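Local coordinates for cell wall surface anchor family protein (Streptococcus agalactiae, PDB 3PHS), which serves as the minor pilin GBS52 of the pilus, with an IgG-like domain that mediates adhesion to lung epithelial cells, at residues F80-N85 against A90-L95; V45-Y50 against R112-F117. All blocks are in the same frame, centred on the assembly; numbering follows the deposited sequence.

Contact 1 (F80-N85 against A90-L95); sequences FEATTN and ATFNQL
Thr84 and Ala90 bring the two backbones nearest, 4.0 Å between their CA atoms, and from there the strands diverge: the axes of 80-83 and 90-93 approach to 5.4 Å and run roughly antiparallel at 145°. No direct hydrogen bond joins the segments. Strand 76-83 pairs with 46-52 and 89-95 with 13-21, so the two strands belong to different sheets. One water spans the gap, donating to Thr83 O and accepting from Thr91 N.

A continuous run of apolar contacts follows the interface. Near the tight end, the methyl CG2 of Thr84 meets Ala90 CB, which also lies 3.9 Å from Ala82 CB; the threonine OG1 is turned to Ile42 O and Val45 N. In the middle, Ala82 CB sits over one face of the Phe92 ring, 3.9 Å from its centroid and 22° off the normal, displaced toward the rim near CZ. Phe92 reaches this methyl because its CG lies anti to the carbonyl carbon (chi1 -66°), and the same ring sets CD1 against Phe80 CB at 3.8 Å. At the wide end, Leu95 CD1 lies over the Phe80 ring, 4.0 Å from the centroid, leucine and ring passing alongside with opposite headings.

Apolar packing with two CH-pi contacts, plus a single water bridge, closes this edge of the beta sandwich in place of a backbone hydrogen-bond ladder.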
ATOM      1  N   PHE A  80       1.318  -2.715 -22.823  1.00 16.50           N
ATOM      2  CA  PHE A  80       1.291  -4.175 -22.833  1.00 16.31           C
ATOM      3  C   PHE A  80       0.979  -4.649 -21.429  1.00 16.22           C
ATOM      4  O   PHE A  80       1.409  -4.010 -20.476  1.00 16.34           O
ATOM      5  CB  PHE A  80       2.651  -4.734 -23.227  1.00 16.97           C
ATOM      6  CG  PHE A  80       3.111  -4.308 -24.603  1.00 18.16           C
ATOM      7  CD1 PHE A  80       3.660  -3.046 -24.799  1.00 19.61           C
ATOM      8  CD2 PHE A  80       3.014  -5.183 -25.676  1.00 20.24           C
ATOM      9  CE1 PHE A  80       4.085  -2.637 -26.080  1.00 21.35           C
ATOM     10  CE2 PHE A  80       3.452  -4.787 -26.957  1.00 18.80           C
ATOM     11  CZ  PHE A  80       3.975  -3.505 -27.143  1.00 19.07           C
ATOM     12  N   GLU A  81       0.249  -5.752 -21.310  1.00 15.41           N
ATOM     13  CA  GLU A  81      -0.029  -6.348 -19.989  1.00 15.33           C
ATOM     14  C   GLU A  81       0.296  -7.833 -19.974  1.00 14.50           C
ATOM     15  O   GLU A  81       0.161  -8.538 -21.007  1.00 13.97           O
ATOM     16  CB  GLU A  81      -1.489  -6.125 -19.526  1.00 16.38           C
ATOM     17  CG  GLU A  81      -2.578  -6.869 -20.322  1.00 20.36           C
ATOM     18  CD  GLU A  81      -3.667  -7.588 -19.462  1.00 25.44           C
ATOM     19  OE1 GLU A  81      -4.343  -6.891 -18.633  1.00 21.26           O
ATOM     20  OE2 GLU A  81      -3.869  -8.850 -19.658  1.00 22.98           O
ATOM     21  N   ALA A  82       0.692  -8.325 -18.803  1.00 13.12           N
ATOM     22  CA  ALA A  82       0.840  -9.762 -18.601  1.00 12.75           C
ATOM     23  C   ALA A  82       0.640 -10.075 -17.150  1.00 12.73           C
ATOM     24  O   ALA A  82       0.998  -9.276 -16.274  1.00 12.33           O
ATOM     25  CB  ALA A  82       2.230 -10.287 -19.076  1.00 13.04           C
ATOM     26  N   THR A  83       0.070 -11.240 -16.911  1.00 12.61           N
ATOM     27  CA  THR A  83      -0.148 -11.734 -15.554  1.00 13.32           C
ATOM     28  C   THR A  83       0.882 -12.803 -15.216  1.00 12.61           C
ATOM     29  O   THR A  83       1.087 -13.740 -15.994  1.00 12.53           O
ATOM     30  CB  THR A  83      -1.559 -12.328 -15.453  1.00 14.01           C
ATOM     31  OG1 THR A  83      -2.516 -11.308 -15.762  1.00 15.85           O
ATOM     32  CG2 THR A  83      -1.816 -12.882 -14.073  1.00 15.18           C
ATOM     33  N   THR A  84       1.511 -12.698 -14.051  1.00 12.79           N
ATOM     34  CA  THR A  84       2.473 -13.736 -13.638  1.00 12.77           C
ATOM     35  C   THR A  84       1.862 -15.135 -13.605  1.00 13.43           C
ATOM     36  O   THR A  84       0.727 -15.333 -13.166  1.00 13.62           O
ATOM     37  CB  THR A  84       3.132 -13.430 -12.282  1.00 12.96           C
ATOM     38  OG1 THR A  84       2.106 -13.359 -11.277  1.00 10.94           O
ATOM     39  CG2 THR A  84       3.915 -12.101 -12.354  1.00 11.01           C
ATOM     40  N   ASN A  85       2.631 -16.099 -14.102  1.00 14.36           N
ATOM     41  CA  ASN A  85       2.200 -17.479 -14.202  1.00 14.78           C
ATOM     42  C   ASN A  85       2.660 -18.325 -13.007  1.00 15.30           C
ATOM     43  O   ASN A  85       3.072 -17.779 -11.968  1.00 15.00           O
ATOM     44  CB  ASN A  85       2.625 -18.078 -15.568  1.00 14.78           C
ATOM     45  CG  ASN A  85       4.149 -18.149 -15.752  1.00 15.11           C
ATOM     46  OD1 ASN A  85       4.640 -18.205 -16.888  1.00 18.58           O
ATOM     47  ND2 ASN A  85       4.891 -18.148 -14.660  1.00 12.26           N
ATOM     48  N   ALA A  90       5.687 -12.989 -15.641  1.00 11.67           N
ATOM     49  CA  ALA A  90       4.791 -12.233 -16.518  1.00 11.74           C
ATOM     50  C   ALA A  90       5.574 -11.998 -17.802  1.00 11.55           C
ATOM     51  O   ALA A  90       6.584 -11.287 -17.798  1.00 11.58           O
ATOM     52  CB  ALA A  90       4.382 -10.901 -15.864  1.00 11.33           C
ATOM     53  N   THR A  91       5.139 -12.649 -18.882  1.00 12.04           N
ATOM     54  CA  THR A  91       5.927 -12.689 -20.124  1.00 12.31           C
ATOM     55  C   THR A  91       5.421 -11.683 -21.146  1.00 12.87           C
ATOM     56  O   THR A  91       4.206 -11.535 -21.351  1.00 13.34           O
ATOM     57  CB  THR A  91       5.937 -14.111 -20.750  1.00 12.13           C
ATOM     58  OG1 THR A  91       4.601 -14.533 -21.031  1.00 11.88           O
ATOM     59  CG2 THR A  91       6.594 -15.134 -19.809  1.00 12.56           C
ATOM     60  N   PHE A  92       6.364 -10.983 -21.766  1.00 12.75           N
ATOM     61  CA  PHE A  92       6.078  -9.949 -22.760  1.00 13.98           C
ATOM     62  C   PHE A  92       6.811 -10.316 -24.029  1.00 14.35           C
ATOM     63  O   PHE A  92       8.041 -10.278 -24.076  1.00 15.17           O
ATOM     64  CB  PHE A  92       6.526  -8.576 -22.250  1.00 14.19           C
ATOM     65  CG  PHE A  92       5.737  -8.114 -21.058  1.00 15.20           C
ATOM     66  CD1 PHE A  92       4.598  -7.322 -21.228  1.00 18.87           C
ATOM     67  CD2 PHE A  92       6.090  -8.526 -19.780  1.00 15.69           C
ATOM     68  CE1 PHE A  92       3.827  -6.909 -20.111  1.00 17.20           C
ATOM     69  CE2 PHE A  92       5.335  -8.127 -18.656  1.00 15.54           C
ATOM     70  CZ  PHE A  92       4.207  -7.325 -18.823  1.00 16.09           C
ATOM     71  N   ASN A  93       6.044 -10.688 -25.046  1.00 14.39           N
ATOM     72  CA  ASN A  93       6.604 -11.225 -26.282  1.00 14.32           C
ATOM     73  C   ASN A  93       6.635 -10.245 -27.430  1.00 15.03           C
ATOM     74  O   ASN A  93       5.667  -9.499 -27.671  1.00 15.43           O
ATOM     75  CB  ASN A  93       5.840 -12.483 -26.675  1.00 14.88           C
ATOM     76  CG  ASN A  93       5.965 -13.558 -25.637  1.00 14.21           C
ATOM     77  OD1 ASN A  93       4.985 -13.927 -24.980  1.00 16.87           O
ATOM     78  ND2 ASN A  93       7.177 -14.021 -25.425  1.00 12.84           N
ATOM     79  N   GLN A  94       7.770 -10.236 -28.114  1.00 15.34           N
ATOM     80  CA  GLN A  94       7.992  -9.382 -29.290  1.00 15.35           C
ATOM     81  C   GLN A  94       7.700  -7.901 -29.077  1.00 15.26           C
ATOM     82  O   GLN A  94       7.032  -7.250 -29.897  1.00 14.35           O
ATOM     83  CB  GLN A  94       7.229  -9.939 -30.482  1.00 16.30           C
ATOM     84  CG  GLN A  94       7.564 -11.401 -30.706  1.00 17.98           C
ATOM     85  CD  GLN A  94       7.370 -11.825 -32.125  1.00 23.75           C
ATOM     86  OE1 GLN A  94       6.436 -12.572 -32.427  1.00 29.40           O
ATOM     87  NE2 GLN A  94       8.240 -11.356 -33.018  1.00 23.21           N
ATOM     88  N   LEU A  95       8.181  -7.374 -27.956  1.00 14.83           N
ATOM     89  CA  LEU A  95       8.085  -5.945 -27.702  1.00 14.98           C
ATOM     90  C   LEU A  95       9.052  -5.215 -28.632  1.00 14.59           C
ATOM     91  O   LEU A  95      10.199  -5.662 -28.784  1.00 13.85           O
ATOM     92  CB  LEU A  95       8.440  -5.645 -26.242  1.00 14.85           C
ATOM     93  CG  LEU A  95       7.306  -5.575 -25.208  1.00 16.69           C
ATOM     94  CD1 LEU A  95       6.331  -6.739 -25.256  1.00 20.14           C
ATOM     95  CD2 LEU A  95       7.948  -5.431 -23.819  1.00 18.29           C
TER
HETATM   96  O   HOH W   1       2.870 -14.421 -18.258  1.00 16.33           O

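Contact 2 (V45-Y50 against R112-F117); sequences VLYQLY and RNVSAF
Tyr47 and Leu49, from strand 46-52, meet Val114 and Phe117 through side chains alone. The nearest CA pairs, Tyr47 with Ala116 and Leu49 with Phe117, are 9.9 and 9.5 Å apart, and no hydrogen bond crosses the contact.

Methyl groups meet the two aromatic side chains: Tyr47 and Val114 point at each other, and CG1 of Val114 makes a van der Waals contact with Tyr47 OH at 3.5 Å and lies 4.0 Å from Tyr47 CE2, oblique to the ring. That methyl is anti to the backbone N of Val114 (chi1 -179°), which carries it to the phenol end. Leu49 CD1 makes the other such contact, meeting Phe117 CE2 obliquely at 4.2 Å.

Between the rings, Tyr47 CE2 stands 4.3 Å from Phe117 CE1, at the edge of the phenylalanine and near its plane, a loose apolar contact.

The Tyr47 hydroxyl hydrogen-bonds to His19 ND1, so the phenol joins a buried apolar patch to strand 13-21. Pro129 touches Tyr47, Val114 and Phe117. The four buried side chains lie inside the beta sandwich, between the sheet in which 98-106 separates 46-52 from 109-121 and strand 13-21 of the facing sheet, whose Ile17 and Leu15 pack on Tyr47 and Leu49.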
ATOM      1  N   VAL A  45      -0.235 -11.842 -10.511  1.00 12.30           N
ATOM      2  CA  VAL A  45       0.106 -10.423 -10.387  1.00 12.01           C
ATOM      3  C   VAL A  45       0.085  -9.789 -11.771  1.00 12.15           C
ATOM      4  O   VAL A  45       0.721 -10.299 -12.719  1.00 11.09           O
ATOM      5  CB  VAL A  45       1.491 -10.166  -9.679  1.00 11.57           C
ATOM      6  CG1 VAL A  45       1.804  -8.650  -9.567  1.00 11.10           C
ATOM      7  CG2 VAL A  45       1.528 -10.799  -8.278  1.00 13.05           C
ATOM      8  N   LEU A  46      -0.679  -8.702 -11.888  1.00 11.02           N
ATOM      9  CA  LEU A  46      -0.811  -7.986 -13.150  1.00 12.35           C
ATOM     10  C   LEU A  46       0.288  -6.956 -13.316  1.00 11.93           C
ATOM     11  O   LEU A  46       0.395  -6.021 -12.516  1.00 11.58           O
ATOM     12  CB  LEU A  46      -2.195  -7.317 -13.229  1.00 12.68           C
ATOM     13  CG  LEU A  46      -2.525  -6.471 -14.457  1.00 16.07           C
ATOM     14  CD1 LEU A  46      -2.188  -7.210 -15.753  1.00 20.23           C
ATOM     15  CD2 LEU A  46      -4.010  -6.139 -14.395  1.00 18.61           C
ATOM     16  N   TYR A  47       1.113  -7.155 -14.347  1.00 11.45           N
ATOM     17  CA  TYR A  47       2.133  -6.174 -14.752  1.00 11.61           C
ATOM     18  C   TYR A  47       1.703  -5.432 -16.016  1.00 12.04           C
ATOM     19  O   TYR A  47       1.132  -6.027 -16.947  1.00 11.25           O
ATOM     20  CB  TYR A  47       3.508  -6.858 -14.962  1.00 11.54           C
ATOM     21  CG  TYR A  47       4.227  -7.059 -13.652  1.00 11.07           C
ATOM     22  CD1 TYR A  47       4.057  -8.230 -12.908  1.00 11.74           C
ATOM     23  CD2 TYR A  47       5.031  -6.053 -13.120  1.00 11.11           C
ATOM     24  CE1 TYR A  47       4.705  -8.397 -11.685  1.00 12.02           C
ATOM     25  CE2 TYR A  47       5.665  -6.210 -11.878  1.00 11.21           C
ATOM     26  CZ  TYR A  47       5.501  -7.387 -11.178  1.00 11.11           C
ATOM     27  OH  TYR A  47       6.140  -7.539  -9.959  1.00 11.04           O
ATOM     28  N   GLN A  48       1.939  -4.128 -16.023  1.00 12.02           N
ATOM     29  CA  GLN A  48       1.744  -3.342 -17.224  1.00 12.70           C
ATOM     30  C   GLN A  48       3.046  -2.678 -17.613  1.00 12.99           C
ATOM     31  O   GLN A  48       3.779  -2.195 -16.753  1.00 12.85           O
ATOM     32  CB  GLN A  48       0.646  -2.308 -17.016  1.00 11.98           C
ATOM     33  CG  GLN A  48      -0.658  -2.990 -16.783  1.00 13.62           C
ATOM     34  CD  GLN A  48      -1.813  -2.059 -16.574  1.00 18.39           C
ATOM     35  OE1 GLN A  48      -2.970  -2.495 -16.657  1.00 21.54           O
ATOM     36  NE2 GLN A  48      -1.534  -0.791 -16.301  1.00 14.02           N
ATOM     37  N   LEU A  49       3.291  -2.631 -18.922  1.00 12.79           N
ATOM     38  CA  LEU A  49       4.478  -2.001 -19.476  1.00 13.22           C
ATOM     39  C   LEU A  49       4.055  -0.897 -20.435  1.00 13.27           C
ATOM     40  O   LEU A  49       3.305  -1.155 -21.375  1.00 13.77           O
ATOM     41  CB  LEU A  49       5.375  -3.055 -20.159  1.00 13.89           C
ATOM     42  CG  LEU A  49       6.410  -3.849 -19.339  1.00 15.89           C
ATOM     43  CD1 LEU A  49       7.590  -2.990 -18.978  1.00 19.80           C
ATOM     44  CD2 LEU A  49       5.866  -4.514 -18.073  1.00 19.01           C
ATOM     45  N   TYR A  50       4.531   0.325 -20.179  1.00 12.88           N
ATOM     46  CA  TYR A  50       4.176   1.517 -20.954  1.00 13.29           C
ATOM     47  C   TYR A  50       5.364   1.904 -21.824  1.00 13.30           C
ATOM     48  O   TYR A  50       6.443   2.208 -21.317  1.00 13.35           O
ATOM     49  CB  TYR A  50       3.758   2.652 -20.022  1.00 13.16           C
ATOM     50  CG  TYR A  50       2.435   2.339 -19.363  1.00 15.06           C
ATOM     51  CD1 TYR A  50       2.369   1.504 -18.243  1.00 14.33           C
ATOM     52  CD2 TYR A  50       1.247   2.803 -19.917  1.00 15.39           C
ATOM     53  CE1 TYR A  50       1.140   1.190 -17.656  1.00 16.06           C
ATOM     54  CE2 TYR A  50       0.014   2.489 -19.345  1.00 14.80           C
ATOM     55  CZ  TYR A  50      -0.026   1.701 -18.212  1.00 15.67           C
ATOM     56  OH  TYR A  50      -1.248   1.391 -17.686  1.00 16.42           O
ATOM     57  N   ARG A 112       1.677  -0.265  -4.615  1.00 12.71           N
ATOM     58  CA  ARG A 112       2.844   0.434  -4.061  1.00 13.11           C
ATOM     59  C   ARG A 112       3.918  -0.523  -3.507  1.00 12.42           C
ATOM     60  O   ARG A 112       5.052  -0.112  -3.272  1.00 13.39           O
ATOM     61  CB  ARG A 112       2.416   1.431  -2.971  1.00 12.96           C
ATOM     62  CG  ARG A 112       2.027   0.760  -1.665  1.00 14.44           C
ATOM     63  CD  ARG A 112       1.691   1.800  -0.591  1.00 15.90           C
ATOM     64  NE  ARG A 112       1.545   1.173   0.727  1.00 15.95           N
ATOM     65  CZ  ARG A 112       1.504   1.855   1.868  1.00 14.77           C
ATOM     66  NH1 ARG A 112       1.576   3.185   1.869  1.00 14.16           N
ATOM     67  NH2 ARG A 112       1.378   1.207   3.008  1.00 15.61           N
ATOM     68  N   ASN A 113       3.569  -1.793  -3.331  1.00 11.78           N
ATOM     69  CA  ASN A 113       4.498  -2.772  -2.760  1.00 12.28           C
ATOM     70  C   ASN A 113       5.467  -3.374  -3.799  1.00 12.59           C
ATOM     71  O   ASN A 113       6.363  -4.147  -3.459  1.00 12.39           O
ATOM     72  CB  ASN A 113       3.724  -3.843  -2.004  1.00 12.75           C
ATOM     73  CG  ASN A 113       2.950  -3.252  -0.836  1.00 13.05           C
ATOM     74  OD1 ASN A 113       3.509  -2.514  -0.026  1.00 13.58           O
ATOM     75  ND2 ASN A 113       1.652  -3.517  -0.783  1.00 17.84           N
ATOM     76  N   VAL A 114       5.281  -2.976  -5.056  1.00 11.86           N
ATOM     77  CA  VAL A 114       6.198  -3.310  -6.120  1.00 12.37           C
ATOM     78  C   VAL A 114       6.806  -2.002  -6.634  1.00 12.51           C
ATOM     79  O   VAL A 114       6.081  -1.097  -7.052  1.00 12.23           O
ATOM     80  CB  VAL A 114       5.465  -4.041  -7.266  1.00 12.65           C
ATOM     81  CG1 VAL A 114       6.460  -4.427  -8.394  1.00 12.21           C
ATOM     82  CG2 VAL A 114       4.770  -5.295  -6.711  1.00 13.14           C
ATOM     83  N   SER A 115       8.132  -1.905  -6.598  1.00 12.23           N
ATOM     84  CA  SER A 115       8.802  -0.727  -7.109  1.00 12.76           C
ATOM     85  C   SER A 115       8.702  -0.733  -8.625  1.00 12.22           C
ATOM     86  O   SER A 115       9.084  -1.714  -9.274  1.00 12.24           O
ATOM     87  CB  SER A 115      10.265  -0.700  -6.665  1.00 13.96           C
ATOM     88  OG  SER A 115      10.351  -0.436  -5.270  1.00 14.48           O
ATOM     89  N   ALA A 116       8.154   0.351  -9.182  1.00 11.70           N
ATOM     90  CA  ALA A 116       8.095   0.511 -10.628  1.00 11.37           C
ATOM     91  C   ALA A 116       9.512   0.702 -11.187  1.00 10.62           C
ATOM     92  O   ALA A 116      10.440   1.099 -10.460  1.00  9.53           O
ATOM     93  CB  ALA A 116       7.223   1.695 -10.993  1.00 12.65           C
ATOM     94  N   PHE A 117       9.681   0.440 -12.483  1.00 10.65           N
ATOM     95  CA  PHE A 117      11.031   0.413 -13.050  1.00 10.83           C
ATOM     96  C   PHE A 117      11.016   0.873 -14.503  1.00 11.08           C
ATOM     97  O   PHE A 117       9.976   0.835 -15.170  1.00  9.98           O
ATOM     98  CB  PHE A 117      11.613  -1.014 -12.986  1.00 10.71           C
ATOM     99  CG  PHE A 117      10.680  -2.059 -13.505  1.00 13.43           C
ATOM    100  CD1 PHE A 117       9.795  -2.708 -12.637  1.00 13.14           C
ATOM    101  CD2 PHE A 117      10.638  -2.354 -14.868  1.00 14.83           C
ATOM    102  CE1 PHE A 117       8.890  -3.637 -13.122  1.00 15.69           C
ATOM    103  CE2 PHE A 117       9.752  -3.297 -15.357  1.00 14.60           C
ATOM    104  CZ  PHE A 117       8.875  -3.940 -14.488  1.00 15.25           C
TER

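In the fold
From the N terminus, strand 13-21 and the short strand 40-41 precede 46-52, which supplies the first half of contact 2. The chain then passes through helices 60-65 and 69-75 into strand 76-83, and contact 1 closes the short turn from 80-85 to 90-95. Strand 98-106 follows before 112-117 completes contact 2, so the small loop lies wholly within the large one. The centres are 12 Å apart and the contacts touch: Phe80 O lies 2.8 Å from Leu49 N, a probable hydrogen bond, and Phe92 CZ packs on Leu49 CD2. Contact 1 joins the sheet of 76-83 to the sheet that pairs 13-21 with 89-95; contact 2 links 46-52 to the irregular part of strand 109-121.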